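Local coordinates for protein lombricine kinase (Urechis caupo, PDB 3JPZ) that catalyses the reversible transfer of a phosphoryl group between ATP and the guanidino group of lombricine, as a member of the phosphagen kinase family, at residues 117-122 against 271-276; 280-285 against 338-343; 288-293 against 317-322; 297-300 against 305-308; 300-305 against 344-349. All blocks are in the same frame, centred on the assembly; numbering follows the deposited sequence. Where two conformers were deposited one is given.

Contact 1 of 5, residues 117-122 against 271-276; sequences RIRTGR and PSNLGT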
# COMPACT_ATOMS: atom_id res chain seq x y z
N ARG A 117 -28.49 5.23 13.16
CA ARG A 117 -27.81 6.11 12.23
C ARG A 117 -28.16 5.67 10.82
O ARG A 117 -28.59 4.54 10.59
CB ARG A 117 -26.29 6.13 12.45
CG ARG A 117 -25.66 4.81 12.84
CD ARG A 117 -24.14 4.85 12.62
NE ARG A 117 -23.80 4.36 11.29
CZ ARG A 117 -22.61 4.50 10.72
NH1 ARG A 117 -21.62 5.13 11.34
NH2 ARG A 117 -22.41 4.01 9.50
N ILE A 118 -28.01 6.60 9.89
CA ILE A 118 -28.15 6.31 8.47
C ILE A 118 -26.96 6.97 7.80
O ILE A 118 -26.70 8.14 8.02
CB ILE A 118 -29.44 6.92 7.91
CG1 ILE A 118 -30.65 6.40 8.67
CG2 ILE A 118 -29.56 6.60 6.42
CD1 ILE A 118 -31.94 7.09 8.29
N ARG A 119 -26.25 6.22 6.97
CA ARG A 119 -25.04 6.73 6.36
C ARG A 119 -25.10 6.55 4.85
O ARG A 119 -25.75 5.65 4.33
CB ARG A 119 -23.80 6.06 6.94
CG ARG A 119 -23.40 4.74 6.28
CD ARG A 119 -22.09 4.86 5.52
NE ARG A 119 -21.78 3.64 4.78
CZ ARG A 119 -21.05 2.63 5.24
NH1 ARG A 119 -20.83 1.56 4.48
NH2 ARG A 119 -20.52 2.68 6.46
N THR A 120 -24.45 7.46 4.14
CA THR A 120 -24.24 7.27 2.73
C THR A 120 -22.92 7.90 2.38
O THR A 120 -22.23 8.42 3.25
CB THR A 120 -25.37 7.90 1.89
OG1 THR A 120 -25.27 7.43 0.54
CG2 THR A 120 -25.27 9.42 1.92
N GLY A 121 -22.56 7.84 1.11
CA GLY A 121 -21.36 8.49 0.64
C GLY A 121 -21.72 9.32 -0.57
O GLY A 121 -22.70 9.05 -1.25
N ARG A 122 -20.92 10.33 -0.83
CA ARG A 122 -21.10 11.15 -2.01
C ARG A 122 -19.74 11.39 -2.64
O ARG A 122 -18.75 11.58 -1.93
CB ARG A 122 -21.78 12.46 -1.65
CG ARG A 122 -23.23 12.30 -1.23
CD ARG A 122 -24.10 11.85 -2.39
NE ARG A 122 -25.51 11.75 -2.03
CZ ARG A 122 -26.08 10.66 -1.52
NH1 ARG A 122 -25.36 9.57 -1.31
NH2 ARG A 122 -27.37 10.65 -1.23
N PRO A 271 -18.18 -0.50 -6.11
CA PRO A 271 -19.47 -0.88 -6.69
C PRO A 271 -20.45 -1.39 -5.63
O PRO A 271 -21.65 -1.36 -5.86
CB PRO A 271 -19.10 -2.00 -7.67
CG PRO A 271 -17.66 -1.79 -7.97
CD PRO A 271 -17.07 -1.26 -6.71
N SER A 272 -19.92 -1.84 -4.50
CA SER A 272 -20.76 -2.37 -3.44
C SER A 272 -21.68 -1.28 -2.90
O SER A 272 -22.75 -1.57 -2.38
CB SER A 272 -19.90 -2.89 -2.30
OG SER A 272 -19.26 -1.83 -1.62
N ASN A 273 -21.26 -0.03 -3.04
CA ASN A 273 -21.94 1.08 -2.40
C ASN A 273 -22.77 1.92 -3.36
O ASN A 273 -23.12 3.05 -3.05
CB ASN A 273 -20.92 2.00 -1.73
CG ASN A 273 -20.29 1.37 -0.51
OD1 ASN A 273 -20.86 0.48 0.12
ND2 ASN A 273 -19.09 1.84 -0.16
N LEU A 274 -23.09 1.37 -4.52
CA LEU A 274 -23.82 2.13 -5.54
C LEU A 274 -25.30 2.28 -5.19
O LEU A 274 -25.79 1.68 -4.23
CB LEU A 274 -23.68 1.46 -6.90
CG LEU A 274 -22.35 1.76 -7.58
CD1 LEU A 274 -22.20 0.89 -8.82
CD2 LEU A 274 -22.26 3.24 -7.93
N GLY A 275 -25.98 3.10 -5.98
CA GLY A 275 -27.42 3.29 -5.85
C GLY A 275 -27.72 4.28 -4.75
O GLY A 275 -27.80 5.48 -5.00
N THR A 276 -27.91 3.77 -3.53
CA THR A 276 -28.08 4.63 -2.36
C THR A 276 -26.83 4.71 -1.51
O THR A 276 -26.68 5.63 -0.70
CB THR A 276 -29.14 4.10 -1.40
OG1 THR A 276 -28.78 2.77 -0.98
CG2 THR A 276 -30.53 4.13 -2.03
O HOH W 1 -23.14 6.36 -1.92
O HOH W 2 -28.21 7.96 -0.52
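T120 donates its hydroxyl to the backbone carbonyl of T276, with OG1 2.6 Å from T276 O. The bond fixes the loop to the end of strand 113-122 at a place buried in the protein. With chi1 at -167°, OG1 lies anti to the backbone N of T120 and is carried across to the loop; it meets the carbonyl at a C=O...O angle of 153°, tilted a little from the carbonyl plane. R122 supports the same hydroxyl from the strand side. Its NH1 gives hydrogen bonds to T120 OG1 (2.8 Å) and to G121 O (2.7 Å), the latter close to the guanidinium plane, while Y266 forms a cation-pi pair with this arginine. Water 2, at the guanidinium edge, accepts from R122 NH2 and donates to T276 O (2.8 Å). The other end is looser: R119 NH1 comes no nearer to N273 than 4.5 Å from OD1, and water 1 can donate to G121 O and at most weakly to N273 O. R119 is among the arginines that bind ADP. The chemistry is therefore polar throughout, and the positive charge of R122 would probably strengthen the T120 hydroxyl as a donor to T276 O.

Contact 2 of 5, residues 280-285 against 338-343; sequences ASVHVQ and QLLIDG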
# COMPACT_ATOMS: atom_id res chain seq x y z
N ALA A 280 -28.59 2.20 6.72
CA ALA A 280 -29.49 2.54 7.81
C ALA A 280 -29.38 1.44 8.85
O ALA A 280 -29.51 0.25 8.54
CB ALA A 280 -30.92 2.65 7.29
N SER A 281 -29.13 1.84 10.08
CA SER A 281 -28.91 0.88 11.15
C SER A 281 -29.58 1.33 12.43
O SER A 281 -29.87 2.52 12.61
CB SER A 281 -27.41 0.70 11.40
OG SER A 281 -26.81 1.94 11.73
N VAL A 282 -29.85 0.37 13.31
CA VAL A 282 -30.19 0.67 14.68
C VAL A 282 -29.30 -0.21 15.53
O VAL A 282 -28.77 -1.22 15.06
CB VAL A 282 -31.63 0.30 15.05
CG1 VAL A 282 -32.63 0.96 14.14
CG2 VAL A 282 -31.80 -1.23 15.06
N HIS A 283 -29.12 0.17 16.78
CA HIS A 283 -28.64 -0.76 17.78
C HIS A 283 -29.88 -1.24 18.48
O HIS A 283 -30.65 -0.43 18.98
CB HIS A 283 -27.70 -0.06 18.75
CG HIS A 283 -26.31 0.09 18.23
ND1 HIS A 283 -25.25 0.44 19.03
CD2 HIS A 283 -25.80 -0.10 16.99
CE1 HIS A 283 -24.15 0.47 18.30
NE2 HIS A 283 -24.45 0.15 17.06
N VAL A 284 -30.11 -2.55 18.51
CA VAL A 284 -31.33 -3.06 19.12
C VAL A 284 -31.05 -4.26 20.01
O VAL A 284 -30.35 -5.20 19.63
CB VAL A 284 -32.40 -3.40 18.05
CG1 VAL A 284 -31.83 -4.35 17.01
CG2 VAL A 284 -33.65 -3.98 18.71
N GLN A 285 -31.62 -4.21 21.21
CA GLN A 285 -31.43 -5.26 22.20
C GLN A 285 -32.40 -6.42 21.97
O GLN A 285 -33.61 -6.22 21.89
CB GLN A 285 -31.63 -4.67 23.59
CG GLN A 285 -31.13 -5.56 24.72
CD GLN A 285 -31.08 -4.82 26.04
OE1 GLN A 285 -30.11 -4.93 26.78
NE2 GLN A 285 -32.12 -4.05 26.32
N GLN A 338 -37.36 2.20 5.32
CA GLN A 338 -38.64 1.56 5.61
C GLN A 338 -38.45 0.06 5.82
O GLN A 338 -39.10 -0.54 6.68
CB GLN A 338 -39.65 1.79 4.50
CG GLN A 338 -41.03 1.29 4.87
CD GLN A 338 -41.56 1.99 6.08
OE1 GLN A 338 -41.66 3.21 6.09
NE2 GLN A 338 -41.87 1.23 7.13
N LEU A 339 -37.55 -0.52 5.03
CA LEU A 339 -37.22 -1.93 5.15
C LEU A 339 -36.58 -2.22 6.50
O LEU A 339 -36.83 -3.26 7.11
CB LEU A 339 -36.27 -2.36 4.02
CG LEU A 339 -35.68 -3.77 4.17
CD1 LEU A 339 -36.78 -4.82 4.03
CD2 LEU A 339 -34.58 -4.02 3.17
N LEU A 340 -35.76 -1.28 6.98
CA LEU A 340 -35.15 -1.40 8.29
C LEU A 340 -36.20 -1.25 9.38
O LEU A 340 -36.26 -2.03 10.33
CB LEU A 340 -34.08 -0.32 8.49
CG LEU A 340 -33.44 -0.30 9.88
CD1 LEU A 340 -32.46 -1.44 10.04
CD2 LEU A 340 -32.73 1.02 10.11
N ILE A 341 -37.04 -0.24 9.23
CA ILE A 341 -38.15 -0.04 10.14
C ILE A 341 -38.97 -1.32 10.26
O ILE A 341 -39.22 -1.80 11.35
CB ILE A 341 -39.04 1.12 9.67
CG1 ILE A 341 -38.28 2.44 9.79
CG2 ILE A 341 -40.29 1.17 10.48
CD1 ILE A 341 -38.96 3.60 9.13
N ASP A 342 -39.37 -1.89 9.13
CA ASP A 342 -40.23 -3.07 9.13
C ASP A 342 -39.52 -4.27 9.74
O ASP A 342 -40.11 -5.02 10.51
CB ASP A 342 -40.68 -3.42 7.72
CG ASP A 342 -41.57 -2.36 7.11
OD1 ASP A 342 -42.09 -1.50 7.87
OD2 ASP A 342 -41.75 -2.39 5.88
N GLY A 343 -38.26 -4.45 9.39
CA GLY A 343 -37.50 -5.58 9.88
C GLY A 343 -37.26 -5.48 11.37
O GLY A 343 -37.39 -6.46 12.09
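L340 reaches out from helix 333-355 and lays its branched end against the backbone of A280 at the start of the strand segment. At its CB the chain leaves the helix toward the strand, and chi1 of 176° sets CG anti to the backbone N, so the isobutyl group extends outward. CG lies at the margin of contact, 4.2 Å from A280 O. Beyond it the two methyls share the work unequally. CD1 touches one thing across the contact, the carbonyl oxygen of A280, at 3.7 Å. CD2 goes deeper: it is 3.6 Å from A280 C, 3.7 Å from A280 CB and 3.7 Å from S281 N, which places it over the peptide joining the two residues. It also meets V282 CG1 at 4.0 Å, the two side chains lying alongside and pointing opposite ways. No hydrogen bond crosses here; A280 O meets aliphatic carbons of L340. S281, which binds ADP, turns its CB away from the helix. The strand and helix segments run at 28° with axes 8.6 Å apart, so the helix lies nearly along the strand. Strand 279-285 lies between 113-122 and 320-325 in the antiparallel sheet, and helix 333-355 packs on the face of that sheet bearing A280 and V282.

Contact 3 of 5, residues 288-293 against 317-322; sequences QLSKHP and VDDVYD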
# COMPACT_ATOMS: atom_id res chain seq x y z
N GLN A 288 -33.80 -12.42 24.03
CA GLN A 288 -34.38 -13.74 23.81
C GLN A 288 -34.19 -14.20 22.38
O GLN A 288 -33.90 -15.37 22.13
CB GLN A 288 -35.87 -13.69 24.14
CG GLN A 288 -36.15 -13.42 25.59
CD GLN A 288 -35.29 -14.27 26.49
OE1 GLN A 288 -35.35 -15.50 26.44
NE2 GLN A 288 -34.46 -13.63 27.32
N LEU A 289 -34.33 -13.28 21.44
CA LEU A 289 -34.42 -13.64 20.03
C LEU A 289 -33.07 -14.12 19.51
O LEU A 289 -32.99 -14.98 18.63
CB LEU A 289 -34.92 -12.46 19.21
CG LEU A 289 -35.23 -12.78 17.74
CD1 LEU A 289 -36.27 -13.89 17.66
CD2 LEU A 289 -35.69 -11.55 17.00
N SER A 290 -32.00 -13.57 20.08
CA SER A 290 -30.65 -13.93 19.68
C SER A 290 -30.29 -15.33 20.17
O SER A 290 -29.31 -15.92 19.70
CB SER A 290 -29.65 -12.93 20.26
OG SER A 290 -29.79 -12.84 21.66
N LYS A 291 -31.06 -15.85 21.12
CA LYS A 291 -30.87 -17.22 21.57
C LYS A 291 -31.78 -18.16 20.78
O LYS A 291 -31.69 -19.38 20.92
CB LYS A 291 -31.18 -17.35 23.06
CG LYS A 291 -30.52 -16.30 23.93
CD LYS A 291 -30.86 -16.50 25.41
CE LYS A 291 -30.68 -15.23 26.23
NZ LYS A 291 -29.43 -14.47 25.89
N HIS A 292 -32.65 -17.58 19.96
CA HIS A 292 -33.58 -18.38 19.17
C HIS A 292 -32.85 -19.07 18.02
O HIS A 292 -32.07 -18.44 17.31
CB HIS A 292 -34.72 -17.52 18.63
CG HIS A 292 -35.89 -18.31 18.12
ND1 HIS A 292 -35.93 -18.83 16.85
CD2 HIS A 292 -37.04 -18.68 18.72
CE1 HIS A 292 -37.07 -19.48 16.68
NE2 HIS A 292 -37.76 -19.41 17.80
N PRO A 293 -33.12 -20.37 17.83
CA PRO A 293 -32.50 -21.19 16.77
C PRO A 293 -32.65 -20.61 15.37
O PRO A 293 -31.80 -20.88 14.52
CB PRO A 293 -33.26 -22.52 16.86
CG PRO A 293 -33.76 -22.57 18.26
CD PRO A 293 -34.04 -21.16 18.67
N VAL A 317 -22.79 -6.57 22.86
CA VAL A 317 -22.80 -6.24 24.28
C VAL A 317 -24.21 -6.10 24.82
O VAL A 317 -24.98 -5.25 24.38
CB VAL A 317 -22.05 -4.92 24.53
CG1 VAL A 317 -21.87 -4.71 26.01
CG2 VAL A 317 -20.69 -4.92 23.81
N ASP A 318 -24.55 -6.95 25.78
CA ASP A 318 -25.87 -6.91 26.39
C ASP A 318 -26.94 -7.25 25.36
O ASP A 318 -28.06 -6.75 25.41
CB ASP A 318 -26.14 -5.52 26.97
CG ASP A 318 -27.05 -5.55 28.19
OD1 ASP A 318 -27.51 -6.65 28.56
OD2 ASP A 318 -27.28 -4.48 28.78
N ASP A 319 -26.57 -8.11 24.41
CA ASP A 319 -27.46 -8.58 23.38
C ASP A 319 -27.98 -7.45 22.52
O ASP A 319 -29.08 -7.53 21.97
CB ASP A 319 -28.62 -9.36 24.01
CG ASP A 319 -28.14 -10.52 24.83
OD1 ASP A 319 -27.03 -11.02 24.54
OD2 ASP A 319 -28.85 -10.92 25.78
N VAL A 320 -27.19 -6.39 22.40
CA VAL A 320 -27.50 -5.30 21.49
C VAL A 320 -26.76 -5.52 20.17
O VAL A 320 -25.53 -5.57 20.12
CB VAL A 320 -27.08 -3.94 22.05
CG1 VAL A 320 -27.39 -2.84 21.04
CG2 VAL A 320 -27.79 -3.68 23.39
N TYR A 321 -27.53 -5.69 19.10
CA TYR A 321 -26.96 -5.91 17.79
C TYR A 321 -27.12 -4.69 16.90
O TYR A 321 -28.13 -3.99 16.95
CB TYR A 321 -27.63 -7.10 17.12
CG TYR A 321 -27.38 -8.38 17.84
CD1 TYR A 321 -28.15 -8.73 18.95
CD2 TYR A 321 -26.39 -9.24 17.43
CE1 TYR A 321 -27.92 -9.91 19.61
CE2 TYR A 321 -26.16 -10.41 18.09
CZ TYR A 321 -26.93 -10.75 19.17
OH TYR A 321 -26.69 -11.93 19.83
N ASP A 322 -26.10 -4.44 16.09
CA ASP A 322 -26.22 -3.48 15.03
C ASP A 322 -26.91 -4.17 13.87
O ASP A 322 -26.41 -5.14 13.31
CB ASP A 322 -24.85 -2.98 14.60
CG ASP A 322 -24.94 -1.98 13.48
OD1 ASP A 322 -25.43 -2.36 12.39
OD2 ASP A 322 -24.54 -0.83 13.69
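S290 sets its CB against the phenol end of Y321, 3.2 Å from OH and 3.5 Å from CE1, meeting the ring obliquely. Beside this pair, K291 forms a salt bridge with D319, NZ standing 3.6 Å from OD2. The two side chains are nearly perpendicular, and a bend at chi4 (-43°) turns the ammonium end of the lysine toward the carboxylate. At that distance the attraction is mainly electrostatic, at the solvent-facing side, where K291 is exposed.

The next shell explains why these groups stand where they do. S290 OG does not serve Y321: its hydrogen bond goes back to L286 O. D319 OD2 accepts a hydrogen bond from H287 ND1, so the carboxylate is held by the histidine as well as approached by the lysine. F295 meets the Y321 ring edge-to-face, and E351 of helix 333-355 accepts from the backbone nitrogens of Q288 and L289, anchoring the 3-10 turn 289-291 that presents S290 and K291. On the other side, V320 N bonds V317 O at 3.2 Å across a type I' beta turn whose central residues, D318 and D319, both have left-handed backbone angles. This turn leads into strand 320-325, paired with 279-285 and 304-307. The contact thus joins the loop between strand 279-285 and helix 295-301 to the turn entering strand 320-325 of the phosphagen kinase catalytic-domain sheet.

Contact 4 of 5, residues 297-300 against 305-308; sequences DIVV and QKRG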
# COMPACT_ATOMS: atom_id res chain seq x y z
N ASP A 297 -31.64 -17.00 10.53
CA ASP A 297 -32.60 -17.17 9.45
C ASP A 297 -33.43 -15.89 9.33
O ASP A 297 -33.65 -15.38 8.24
CB ASP A 297 -33.56 -18.34 9.73
CG ASP A 297 -32.88 -19.53 10.41
OD1 ASP A 297 -32.01 -19.35 11.29
OD2 ASP A 297 -33.24 -20.68 10.06
N ILE A 298 -33.88 -15.38 10.48
CA ILE A 298 -34.82 -14.28 10.53
C ILE A 298 -34.20 -13.00 9.98
O ILE A 298 -34.81 -12.29 9.18
CB ILE A 298 -35.28 -14.05 11.98
CG1 ILE A 298 -36.25 -15.17 12.39
CG2 ILE A 298 -35.94 -12.68 12.13
CD1 ILE A 298 -36.28 -15.45 13.88
N VAL A 299 -32.99 -12.72 10.41
CA VAL A 299 -32.28 -11.53 9.97
C VAL A 299 -32.04 -11.55 8.46
O VAL A 299 -32.24 -10.55 7.78
CB VAL A 299 -30.95 -11.39 10.70
CG1 VAL A 299 -30.11 -10.32 10.05
CG2 VAL A 299 -31.21 -11.06 12.16
N VAL A 300 -31.60 -12.70 7.94
CA VAL A 300 -31.39 -12.83 6.50
C VAL A 300 -32.71 -12.66 5.78
O VAL A 300 -32.82 -11.90 4.82
CB VAL A 300 -30.77 -14.20 6.13
CG1 VAL A 300 -30.90 -14.46 4.62
CG2 VAL A 300 -29.32 -14.25 6.53
N GLN A 305 -28.58 -7.11 7.80
CA GLN A 305 -27.29 -7.58 8.27
C GLN A 305 -27.11 -7.25 9.74
O GLN A 305 -27.70 -6.30 10.27
CB GLN A 305 -26.15 -6.96 7.47
CG GLN A 305 -26.09 -7.42 6.04
CD GLN A 305 -24.83 -6.95 5.37
OE1 GLN A 305 -24.68 -5.77 5.06
NE2 GLN A 305 -23.90 -7.87 5.16
N LYS A 306 -26.27 -8.04 10.39
CA LYS A 306 -26.17 -8.03 11.83
C LYS A 306 -24.71 -8.14 12.24
O LYS A 306 -23.94 -8.90 11.65
CB LYS A 306 -26.95 -9.22 12.39
CG LYS A 306 -26.60 -9.60 13.80
CD LYS A 306 -27.51 -10.73 14.31
CE LYS A 306 -27.35 -11.99 13.49
NZ LYS A 306 -26.02 -12.62 13.68
N ARG A 307 -24.35 -7.37 13.26
CA ARG A 307 -23.03 -7.45 13.86
C ARG A 307 -23.14 -6.90 15.27
O ARG A 307 -24.23 -6.47 15.69
CB ARG A 307 -22.00 -6.68 13.03
CG ARG A 307 -22.21 -5.18 12.96
CD ARG A 307 -21.28 -4.56 11.94
NE ARG A 307 -21.27 -3.11 11.99
CZ ARG A 307 -20.72 -2.33 11.06
NH1 ARG A 307 -20.15 -2.88 10.00
NH2 ARG A 307 -20.75 -1.01 11.18
N GLY A 308 -22.04 -6.94 16.01
CA GLY A 308 -22.03 -6.41 17.35
C GLY A 308 -22.05 -4.90 17.29
O GLY A 308 -22.07 -4.31 16.20
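With chi1 at 169°, V299 holds CG1 anti to its own backbone N and CG2 anti to the carbonyl carbon, so that both methyls can face the strand. K306 starts out extended, with CG anti to the backbone N (chi1 162°), then bends at chi3 and chi4; the bends bring CE back beside the valine. Two contacts result, V299 CG1 to K306 CB at 4.1 Å and V299 CG2 to K306 CE at 4.2 Å, the lysine lying roughly perpendicular to the valine. CG1 of V299 also approaches the backbone at Q305 N (4.2 Å). Q305 itself points its CB away from the helix.

Helix 295-301 thus folds back over strand 304-307, the edge strand of the large sheet within this chain, and K306 touches V299 and, on the neighbouring strand, Y321 and I323. R307, next in the strand, binds ADP and makes a salt bridge with E312. No hydrogen bond joins the two segments. K306 packs through CB and CE, while its ammonium group forms a salt bridge with E296 on the same helix: one lysine ties helix to strand by dispersion and charge together.

Contact 5 of 5, residues 300-305 against 344-349; sequences VALQLQ and VKKLID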
# COMPACT_ATOMS: atom_id res chain seq x y z
N VAL A 300 -31.60 -12.70 7.94
CA VAL A 300 -31.39 -12.83 6.50
C VAL A 300 -32.71 -12.66 5.78
O VAL A 300 -32.82 -11.90 4.82
CB VAL A 300 -30.77 -14.20 6.13
CG1 VAL A 300 -30.90 -14.46 4.62
CG2 VAL A 300 -29.32 -14.25 6.53
N ALA A 301 -33.73 -13.37 6.25
CA ALA A 301 -35.05 -13.30 5.65
C ALA A 301 -35.55 -11.86 5.61
O ALA A 301 -36.31 -11.49 4.73
CB ALA A 301 -36.02 -14.19 6.41
N LEU A 302 -35.12 -11.04 6.57
CA LEU A 302 -35.59 -9.66 6.64
C LEU A 302 -34.76 -8.72 5.76
O LEU A 302 -35.00 -7.51 5.76
CB LEU A 302 -35.58 -9.17 8.08
CG LEU A 302 -36.62 -9.84 8.99
CD1 LEU A 302 -36.49 -9.35 10.43
CD2 LEU A 302 -38.01 -9.59 8.46
N GLN A 303 -33.82 -9.28 5.02
CA GLN A 303 -32.90 -8.51 4.20
C GLN A 303 -32.02 -7.60 5.05
O GLN A 303 -31.67 -6.49 4.65
CB GLN A 303 -33.66 -7.66 3.18
CG GLN A 303 -34.35 -8.48 2.12
CD GLN A 303 -35.02 -7.61 1.08
OE1 GLN A 303 -36.12 -7.10 1.30
NE2 GLN A 303 -34.36 -7.43 -0.05
N LEU A 304 -31.69 -8.08 6.24
CA LEU A 304 -30.89 -7.31 7.16
C LEU A 304 -29.52 -7.94 7.40
O LEU A 304 -29.34 -9.14 7.23
CB LEU A 304 -31.61 -7.18 8.49
CG LEU A 304 -33.00 -6.54 8.44
CD1 LEU A 304 -33.70 -6.78 9.76
CD2 LEU A 304 -32.90 -5.05 8.13
N GLN A 305 -28.58 -7.11 7.80
CA GLN A 305 -27.29 -7.58 8.27
C GLN A 305 -27.11 -7.25 9.74
O GLN A 305 -27.70 -6.30 10.27
CB GLN A 305 -26.15 -6.96 7.47
CG GLN A 305 -26.09 -7.42 6.04
CD GLN A 305 -24.83 -6.95 5.37
OE1 GLN A 305 -24.68 -5.77 5.06
NE2 GLN A 305 -23.90 -7.87 5.16
N VAL A 344 -36.95 -4.27 11.83
CA VAL A 344 -36.60 -4.07 13.23
C VAL A 344 -37.83 -4.20 14.11
O VAL A 344 -37.78 -4.77 15.20
CB VAL A 344 -35.93 -2.71 13.46
CG1 VAL A 344 -35.78 -2.42 14.95
CG2 VAL A 344 -34.58 -2.65 12.75
N LYS A 345 -38.95 -3.67 13.62
CA LYS A 345 -40.22 -3.81 14.30
C LYS A 345 -40.58 -5.29 14.47
O LYS A 345 -41.07 -5.70 15.51
CB LYS A 345 -41.30 -3.07 13.52
CG LYS A 345 -42.71 -3.21 14.07
CD LYS A 345 -42.80 -2.78 15.52
CE LYS A 345 -44.24 -2.63 15.98
NZ LYS A 345 -45.03 -3.87 15.77
N LYS A 346 -40.32 -6.09 13.44
CA LYS A 346 -40.60 -7.53 13.52
C LYS A 346 -39.70 -8.21 14.55
O LYS A 346 -40.15 -9.06 15.31
CB LYS A 346 -40.43 -8.21 12.15
CG LYS A 346 -41.35 -7.64 11.07
CD LYS A 346 -41.25 -8.39 9.75
CE LYS A 346 -41.78 -7.54 8.59
NZ LYS A 346 -41.45 -8.10 7.24
N LEU A 347 -38.42 -7.85 14.54
CA LEU A 347 -37.47 -8.37 15.50
C LEU A 347 -37.99 -8.12 16.91
O LEU A 347 -37.99 -9.02 17.75
CB LEU A 347 -36.11 -7.72 15.31
CG LEU A 347 -35.40 -8.09 14.01
CD1 LEU A 347 -34.25 -7.15 13.69
CD2 LEU A 347 -34.93 -9.53 14.04
N ILE A 348 -38.45 -6.90 17.15
CA ILE A 348 -39.01 -6.52 18.44
C ILE A 348 -40.29 -7.30 18.76
O ILE A 348 -40.47 -7.74 19.89
CB ILE A 348 -39.31 -5.01 18.50
CG1 ILE A 348 -38.00 -4.21 18.50
CG2 ILE A 348 -40.12 -4.67 19.74
CD1 ILE A 348 -38.18 -2.75 18.14
N ASP A 349 -41.17 -7.46 17.78
CA ASP A 349 -42.39 -8.26 17.96
C ASP A 349 -42.03 -9.66 18.45
O ASP A 349 -42.68 -10.22 19.33
CB ASP A 349 -43.18 -8.37 16.65
CG ASP A 349 -43.81 -7.06 16.22
OD1 ASP A 349 -43.84 -6.11 17.03
OD2 ASP A 349 -44.29 -6.99 15.07
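L302, just past the last turn of helix 295-301, touches both L347 and K346 of helix 333-355, and its two methyls divide these partners. CD1 lies 3.9 Å from L347 CD2, the leucines running side by side with their ends pointing contrary ways. CD2 packs 3.7 Å from the aliphatic CD of K346, whose NZ also comes within 3.9 Å of it. The extended K346 chain passes the leucine on the side of the exposed lysine, and P365 also touches L302.

At Q303 the backbone turns to positive phi (63°) and closes the helix with a Schellman motif. Its N bonds V300 O at 2.8 Å, while the N of the following L304 reaches back to V299 O. The turn takes the chain directly, with only two residues between, from the helix into the edge strand 304-307.

L304 opens that strand and reaches L347 tip to tip, CD1 to CD1 at 4.0 Å. L347, with CG anti to its carbonyl carbon (chi1 -68°), thereby presents one methyl to each leucine, CD2 to L302 and CD1 to L304. I323 of the neighbouring strand touches both L304 and L347, and Q305 continues the strand through backbone pairing with S324.

Contacts 1, 2 and 5 are buried, contact 4 partly so and contact 3 lies at the surface. Their chemistry does not simply follow depth: contact 1, nearest the chain centre, is polar and partly water-mediated, contacts 2 and 5 are essentially apolar, contact 3 adds a salt bridge, and contact 4 packs the aliphatic part of a lysine whose charge pairs with E296 of the same helix. All reach one antiparallel sheet. Contacts 2 and 5 use successive parts of helix 333-355, whereas contacts 4 and 5 share helix 295-301 and strand 304-307. Adjacent strands connect the rest: R117 pairs with S281 between contacts 1 and 2, Y321 with V284 between 2 and 3, D322 with R307 between 3 and 4.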